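Local structure of GP37 (Pseudomonas phage phikz, 5FT0) at residues E102-G107 / G111-D116; Q234-N237 / M241-F244. The protein probably inhibits the RNA degradosome of the host bacterium by acting on RNase E, as a phage-encoded ribonuclease inhibitor called Dip. All blocks are in the same frame, centred on the assembly; numbering follows the deposited sequence.

Contact 1: E102-G107 / G111-D116; sequences EYISDG and GIHIAD. With K (potassium ion), chain D.
The carbonyl oxygen of G111 takes a hydrogen bond and a weak CA-H...O contact from neighbouring residues of 102-107. I104 N donates to G111 O at 2.9 Å with an N-H...O angle of 174°, and Y103 CA adds the CA-H...O contact at 3.6 Å. I104 CG1 also lies 3.4 Å from G111 O, because chi1 of 64° places CG1 between the backbone N and the carbonyl carbon of I104. The return bond, G111 N to I104 O at 3.0 Å, completes the antiparallel hydrogen-bonded pair I104/G111. This pair belongs to the hairpin of strands 103-106 and 109-115, in which 103-106 is an edge strand of a seven-stranded antiparallel sheet; on its other side 109-115 pairs with 122-132. The axes of 103-106 and 111-115 make an angle of 84°, evidence that the segments splay apart beyond the pair. Where they part, a water accepts a hydrogen bond from H113 N at 2.9 Å; its distance to E102 O is unusually short, so that second link is less certain.

Two isoleucine delta carbons make the apolar contacts. I104 CD1 reaches the edge of the H113 ring, near its plane, and packs on H113 CB at 3.6 Å, while the I104 side chain also touches I124. I112 CD1 comes to the edge of the Y103 ring, 4.1 Å from Y103 CD1, and lies beside E102 CB. The Y103 ring reaches V165 and N169 of helix 158-187. Y103 O binds the potassium ion at 2.7 Å, which I97 O and N100 O also bind, tying the start of the hairpin to the end of helix 87-98.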
ATOM      1  N   GLU A 102     -15.047  -9.183 -12.929  1.00 41.46           N
ATOM      2  CA  GLU A 102     -14.471  -7.965 -12.375  1.00 50.12           C
ATOM      3  C   GLU A 102     -14.195  -8.067 -10.880  1.00 49.10           C
ATOM      4  O   GLU A 102     -13.331  -7.339 -10.378  1.00 49.40           O
ATOM      5  CB  GLU A 102     -15.389  -6.774 -12.657  1.00 58.08           C
ATOM      6  CG  GLU A 102     -15.347  -6.302 -14.103  1.00 57.76           C
ATOM      7  CD  GLU A 102     -16.081  -4.993 -14.313  1.00 64.91           C
ATOM      8  OE1 GLU A 102     -15.559  -3.943 -13.887  1.00 67.57           O
ATOM      9  OE2 GLU A 102     -17.184  -5.017 -14.899  1.00 76.04           O
ATOM     10  N   TYR A 103     -14.906  -8.938 -10.164  1.00 43.08           N
ATOM     11  CA  TYR A 103     -14.612  -9.173  -8.756  1.00 38.88           C
ATOM     12  C   TYR A 103     -13.267  -9.875  -8.607  1.00 40.86           C
ATOM     13  O   TYR A 103     -13.032 -10.923  -9.216  1.00 45.30           O
ATOM     14  CB  TYR A 103     -15.699 -10.029  -8.109  1.00 37.14           C
ATOM     15  CG  TYR A 103     -16.983  -9.315  -7.750  1.00 40.18           C
ATOM     16  CD1 TYR A 103     -17.125  -7.947  -7.931  1.00 37.40           C
ATOM     17  CD2 TYR A 103     -18.050 -10.018  -7.208  1.00 38.67           C
ATOM     18  CE1 TYR A 103     -18.305  -7.303  -7.595  1.00 33.61           C
ATOM     19  CE2 TYR A 103     -19.226  -9.387  -6.867  1.00 39.07           C
ATOM     20  CZ  TYR A 103     -19.351  -8.031  -7.061  1.00 39.84           C
ATOM     21  OH  TYR A 103     -20.530  -7.407  -6.718  1.00 40.89           O
ATOM     22  N   ILE A 104     -12.385  -9.300  -7.795  1.00 42.65           N
ATOM     23  CA  ILE A 104     -11.181  -9.988  -7.355  1.00 42.87           C
ATOM     24  C   ILE A 104     -11.183 -10.007  -5.834  1.00 43.66           C
ATOM     25  O   ILE A 104     -11.809  -9.172  -5.176  1.00 36.45           O
ATOM     26  CB  ILE A 104      -9.883  -9.345  -7.889  1.00 42.08           C
ATOM     27  CG1 ILE A 104      -9.713  -7.931  -7.334  1.00 42.01           C
ATOM     28  CG2 ILE A 104      -9.868  -9.347  -9.410  1.00 39.16           C
ATOM     29  CD1 ILE A 104      -8.277  -7.455  -7.323  1.00 50.49           C
ATOM     30  N   SER A 105     -10.473 -10.984  -5.278  1.00 42.01           N
ATOM     31  CA  SER A 105     -10.362 -11.161  -3.837  1.00 39.38           C
ATOM     32  C   SER A 105      -8.924 -10.912  -3.415  1.00 43.18           C
ATOM     33  O   SER A 105      -7.993 -11.457  -4.017  1.00 43.88           O
ATOM     34  CB  SER A 105     -10.802 -12.565  -3.417  1.00 42.46           C
ATOM     35  OG  SER A 105     -10.497 -12.806  -2.054  1.00 46.18           O
ATOM     36  N   ASP A 106      -8.748 -10.093  -2.383  1.00 41.88           N
ATOM     37  CA  ASP A 106      -7.425  -9.817  -1.834  1.00 47.79           C
ATOM     38  C   ASP A 106      -7.587  -9.518  -0.353  1.00 43.76           C
ATOM     39  O   ASP A 106      -8.241  -8.538   0.013  1.00 45.27           O
ATOM     40  CB  ASP A 106      -6.758  -8.647  -2.558  1.00 47.74           C
ATOM     41  CG  ASP A 106      -5.316  -8.443  -2.137  1.00 56.92           C
ATOM     42  OD1 ASP A 106      -4.713  -9.394  -1.597  1.00 60.13           O
ATOM     43  OD2 ASP A 106      -4.782  -7.332  -2.350  1.00 59.53           O
ATOM     44  N   GLY A 107      -6.999 -10.362   0.488  1.00 47.32           N
ATOM     45  CA  GLY A 107      -7.223 -10.228   1.916  1.00 35.84           C
ATOM     46  C   GLY A 107      -8.686 -10.459   2.232  1.00 33.42           C
ATOM     47  O   GLY A 107      -9.305 -11.417   1.756  1.00 32.68           O
ATOM     48  N   GLY A 111     -13.631  -6.905  -4.458  1.00 30.15           N
ATOM     49  CA  GLY A 111     -13.947  -5.661  -5.129  1.00 35.48           C
ATOM     50  C   GLY A 111     -13.288  -5.566  -6.483  1.00 39.69           C
ATOM     51  O   GLY A 111     -12.871  -6.570  -7.064  1.00 33.99           O
ATOM     52  N   ILE A 112     -13.196  -4.333  -6.978  1.00 39.43           N
ATOM     53  CA  ILE A 112     -12.710  -4.043  -8.323  1.00 41.38           C
ATOM     54  C   ILE A 112     -11.245  -3.645  -8.239  1.00 35.73           C
ATOM     55  O   ILE A 112     -10.886  -2.739  -7.476  1.00 37.73           O
ATOM     56  CB  ILE A 112     -13.537  -2.926  -8.984  1.00 45.87           C
ATOM     57  CG1 ILE A 112     -15.037  -3.214  -8.860  1.00 38.18           C
ATOM     58  CG2 ILE A 112     -13.136  -2.756 -10.441  1.00 50.06           C
ATOM     59  CD1 ILE A 112     -15.456  -4.524  -9.471  1.00 48.99           C
ATOM     60  N   HIS A 113     -10.400  -4.305  -9.027  1.00 36.14           N
ATOM     61  CA  HIS A 113      -8.992  -3.933  -9.066  1.00 44.86           C
ATOM     62  C   HIS A 113      -8.820  -2.552  -9.683  1.00 44.44           C
ATOM     63  O   HIS A 113      -9.470  -2.210 -10.674  1.00 48.25           O
ATOM     64  CB  HIS A 113      -8.177  -4.951  -9.859  1.00 47.71           C
ATOM     65  CG  HIS A 113      -6.732  -4.584  -9.988  1.00 53.92           C
ATOM     66  ND1 HIS A 113      -6.231  -3.903 -11.077  1.00 57.30           N
ATOM     67  CD2 HIS A 113      -5.684  -4.780  -9.152  1.00 55.12           C
ATOM     68  CE1 HIS A 113      -4.935  -3.705 -10.912  1.00 58.86           C
ATOM     69  NE2 HIS A 113      -4.577  -4.227  -9.752  1.00 52.93           N
ATOM     70  N   ILE A 114      -7.928  -1.758  -9.089  1.00 44.75           N
ATOM     71  CA  ILE A 114      -7.642  -0.403  -9.545  1.00 47.50           C
ATOM     72  C   ILE A 114      -6.200  -0.272 -10.028  1.00 49.00           C
ATOM     73  O   ILE A 114      -5.950   0.154 -11.159  1.00 46.77           O
ATOM     74  CB  ILE A 114      -7.941   0.636  -8.441  1.00 49.92           C
ATOM     75  CG1 ILE A 114      -9.386   0.500  -7.954  1.00 48.17           C
ATOM     76  CG2 ILE A 114      -7.667   2.048  -8.943  1.00 49.25           C
ATOM     77  CD1 ILE A 114     -10.413   0.615  -9.051  1.00 40.45           C
ATOM     78  N   ALA A 115      -5.241  -0.639  -9.183  1.00 52.93           N
ATOM     79  CA  ALA A 115      -3.832  -0.469  -9.516  1.00 50.55           C
ATOM     80  C   ALA A 115      -3.010  -1.492  -8.747  1.00 59.03           C
ATOM     81  O   ALA A 115      -3.462  -2.053  -7.745  1.00 50.90           O
ATOM     82  CB  ALA A 115      -3.353   0.953  -9.204  1.00 46.14           C
ATOM     83  N   ASP A 116      -1.790  -1.723  -9.230  1.00 53.38           N
ATOM     84  CA  ASP A 116      -0.876  -2.676  -8.615  1.00 52.79           C
ATOM     85  C   ASP A 116       0.100  -2.030  -7.641  1.00 59.72           C
ATOM     86  O   ASP A 116       0.947  -2.735  -7.082  1.00 78.06           O
ATOM     87  CB  ASP A 116      -0.108  -3.444  -9.694  1.00 59.62           C
ATOM     88  CG  ASP A 116      -0.960  -4.505 -10.368  1.00 69.32           C
ATOM     89  OD1 ASP A 116      -1.172  -5.573  -9.755  1.00 70.56           O
ATOM     90  OD2 ASP A 116      -1.423  -4.269 -11.504  1.00 75.21           O
TER
HETATM   91  K     K D1258     -13.448 -13.273 -10.555  1.00 75.44           K
HETATM   92  O   HOH W   1     -11.569  -5.746 -11.241  1.00 42.45           O

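Contact 2: Q234-N237 / M241-F244; sequences QPLN and MQVF
L236 and Q242 meet obliquely, the leucine methyls lying beside the amide nitrogen of the glutamine: L236 CD1 is 3.8 Å and L236 CD2 3.9 Å from Q242 NE2. The setting is a loop-to-helix connection, in which the chain leaves strand 220-232, runs through 234-237 and turns back against the short helix 239-242. The turn is compact, as the separation of 6.3 Å between N237 CA and Q242 CA indicates.

Q242 sends its amide back over the loop through a bend at chi2 (-57°). Its NE2 donates to L236 O at 3.1 Å, but the bond is far from ideal: the N-H...O angle is 148°, and the donor stands above the carbonyl plane, away from a lone pair. E102 is a second partner of NE2, so the amide nitrogen is shared between a backbone carbonyl and a carboxylate, a pairing that would limit rotation of the amide.

M241, present as selenomethionine, faces the loop in a different way. Its CG lies anti to the backbone N, and the chain then bends at chi2 and chi3, laying its carbons along successive loop carbonyls. M241 CG is equally 3.8 Å from P235 O and from L236 O, contacts of carbon with oxygen and not polar bonds. M241 also packs on L249 of the second subunit, and the F244 ring meets F244 of that subunit, which places this turn beside the subunit interface. At the far end of the M241 chain, the terminal methyl CE rests 3.7 Å from Q234 O.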
ATOM      1  N   GLN A 234     -23.643   4.974  -8.330  1.00 44.60           N
ATOM      2  CA  GLN A 234     -24.197   4.294  -9.491  1.00 52.38           C
ATOM      3  C   GLN A 234     -23.761   2.834  -9.496  1.00 55.93           C
ATOM      4  O   GLN A 234     -22.678   2.503  -9.002  1.00 54.72           O
ATOM      5  CB  GLN A 234     -23.759   4.970 -10.802  1.00 60.50           C
ATOM      6  CG  GLN A 234     -24.836   5.828 -11.475  1.00 61.87           C
ATOM      7  CD  GLN A 234     -25.133   7.119 -10.723  1.00 66.71           C
ATOM      8  OE1 GLN A 234     -24.241   7.941 -10.498  1.00 60.46           O
ATOM      9  NE2 GLN A 234     -26.393   7.308 -10.343  1.00 61.92           N
ATOM     10  N   PRO A 235     -24.593   1.939 -10.036  1.00 53.76           N
ATOM     11  CA  PRO A 235     -24.280   0.501 -10.006  1.00 58.03           C
ATOM     12  C   PRO A 235     -23.036   0.150 -10.814  1.00 60.76           C
ATOM     13  O   PRO A 235     -22.537   0.940 -11.614  1.00 52.30           O
ATOM     14  CB  PRO A 235     -25.531  -0.152 -10.610  1.00 59.77           C
ATOM     15  CG  PRO A 235     -26.311   0.968 -11.245  1.00 54.04           C
ATOM     16  CD  PRO A 235     -25.971   2.199 -10.482  1.00 51.40           C
ATOM     17  N   LEU A 236     -22.530  -1.072 -10.601  1.00 62.73           N
ATOM     18  CA  LEU A 236     -21.241  -1.427 -11.198  1.00 63.78           C
ATOM     19  C   LEU A 236     -21.361  -1.640 -12.697  1.00 68.97           C
ATOM     20  O   LEU A 236     -20.558  -1.101 -13.472  1.00 73.16           O
ATOM     21  CB  LEU A 236     -20.622  -2.632 -10.480  1.00 73.93           C
ATOM     22  CG  LEU A 236     -19.293  -3.219 -10.996  1.00 71.90           C
ATOM     23  CD1 LEU A 236     -19.493  -4.261 -12.096  1.00 75.73           C
ATOM     24  CD2 LEU A 236     -18.257  -2.154 -11.386  1.00 73.20           C
ATOM     25  N   ASN A 237     -22.366  -2.391 -13.118  1.00 67.20           N
ATOM     26  CA  ASN A 237     -22.620  -2.665 -14.521  1.00 69.20           C
ATOM     27  C   ASN A 237     -23.206  -1.479 -15.281  1.00 63.65           C
ATOM     28  O   ASN A 237     -23.500  -1.623 -16.473  1.00 74.39           O
ATOM     29  CB  ASN A 237     -23.554  -3.874 -14.639  1.00 66.42           C
ATOM     30  CG  ASN A 237     -24.818  -3.711 -13.804  1.00 61.66           C
ATOM     31  OD1 ASN A 237     -25.067  -2.643 -13.233  1.00 60.43           O
ATOM     32  ND2 ASN A 237     -25.607  -4.768 -13.711  1.00 62.79           N
HETATM   33  N   MSE A 241     -20.473   4.605 -15.361  1.00 73.53           N
HETATM   34  CA  MSE A 241     -19.438   4.057 -14.496  1.00 71.63           C
HETATM   35  C   MSE A 241     -18.461   3.209 -15.287  1.00 72.15           C
HETATM   36  O   MSE A 241     -17.308   3.570 -15.394  1.00 77.79           O
HETATM   37  CB  MSE A 241     -20.060   3.252 -13.350  1.00 70.98           C
HETATM   38  CG  MSE A 241     -19.129   2.323 -12.536  1.00 83.62           C
HETATM   39 SE   MSE A 241     -18.100   3.259 -11.193  1.00161.44          SE
HETATM   40  CE  MSE A 241     -19.049   3.227  -9.551  1.00 86.80           C
ATOM     41  N   GLN A 242     -18.932   2.126 -15.910  1.00 72.56           N
ATOM     42  CA  GLN A 242     -18.096   1.174 -16.658  1.00 64.38           C
ATOM     43  C   GLN A 242     -16.985   1.781 -17.507  1.00 68.18           C
ATOM     44  O   GLN A 242     -15.958   1.133 -17.725  1.00 67.56           O
ATOM     45  CB  GLN A 242     -18.950   0.299 -17.585  1.00 66.73           C
ATOM     46  CG  GLN A 242     -19.412  -0.978 -16.936  1.00 72.80           C
ATOM     47  CD  GLN A 242     -18.254  -1.811 -16.431  1.00 73.33           C
ATOM     48  OE1 GLN A 242     -17.207  -1.899 -17.072  1.00 74.97           O
ATOM     49  NE2 GLN A 242     -18.432  -2.417 -15.264  1.00 74.68           N
ATOM     50  N   VAL A 243     -17.178   3.001 -18.010  1.00 62.76           N
ATOM     51  CA  VAL A 243     -16.080   3.684 -18.686  1.00 60.68           C
ATOM     52  C   VAL A 243     -15.093   4.280 -17.690  1.00 63.13           C
ATOM     53  O   VAL A 243     -13.929   4.504 -18.044  1.00 62.87           O
ATOM     54  CB  VAL A 243     -16.576   4.788 -19.638  1.00 63.23           C
ATOM     55  CG1 VAL A 243     -17.695   4.271 -20.536  1.00 62.84           C
ATOM     56  CG2 VAL A 243     -17.023   6.015 -18.859  1.00 59.26           C
ATOM     57  N   PHE A 244     -15.522   4.532 -16.450  1.00 63.88           N
ATOM     58  CA  PHE A 244     -14.616   5.085 -15.449  1.00 54.12           C
ATOM     59  C   PHE A 244     -13.573   4.058 -15.024  1.00 56.27           C
ATOM     60  O   PHE A 244     -12.386   4.382 -14.927  1.00 56.76           O
ATOM     61  CB  PHE A 244     -15.410   5.596 -14.244  1.00 52.00           C
ATOM     62  CG  PHE A 244     -14.554   6.042 -13.087  1.00 53.57           C
ATOM     63  CD1 PHE A 244     -13.977   7.299 -13.082  1.00 48.59           C
ATOM     64  CD2 PHE A 244     -14.337   5.207 -12.000  1.00 52.60           C
ATOM     65  CE1 PHE A 244     -13.192   7.716 -12.018  1.00 49.39           C
ATOM     66  CE2 PHE A 244     -13.549   5.619 -10.937  1.00 48.34           C
ATOM     67  CZ  PHE A 244     -12.982   6.874 -10.944  1.00 45.20           C
TER

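In the fold
Contact 1 closes before contact 2 opens along the chain, yet their centres are about 15 Å apart and the two touch directly. The carboxylate of E102 probably accepts a hydrogen bond from Q242 (E102 OE2 to Q242 NE2, 2.9 Å), and L236 packs with its CD2 4.1 Å from I112 CD1. The hairpin 103-106/109-115 forms one end of the seven-stranded antiparallel sheet; the loop 234-237 follows strand 220-232 of the same sheet and leads into helix 239-242. Both lie on the same side of the chain's centre. D106 and I114 of contact 1 and M241 and F244 of contact 2 all lie against the second subunit, so both contacts border the dimer interface.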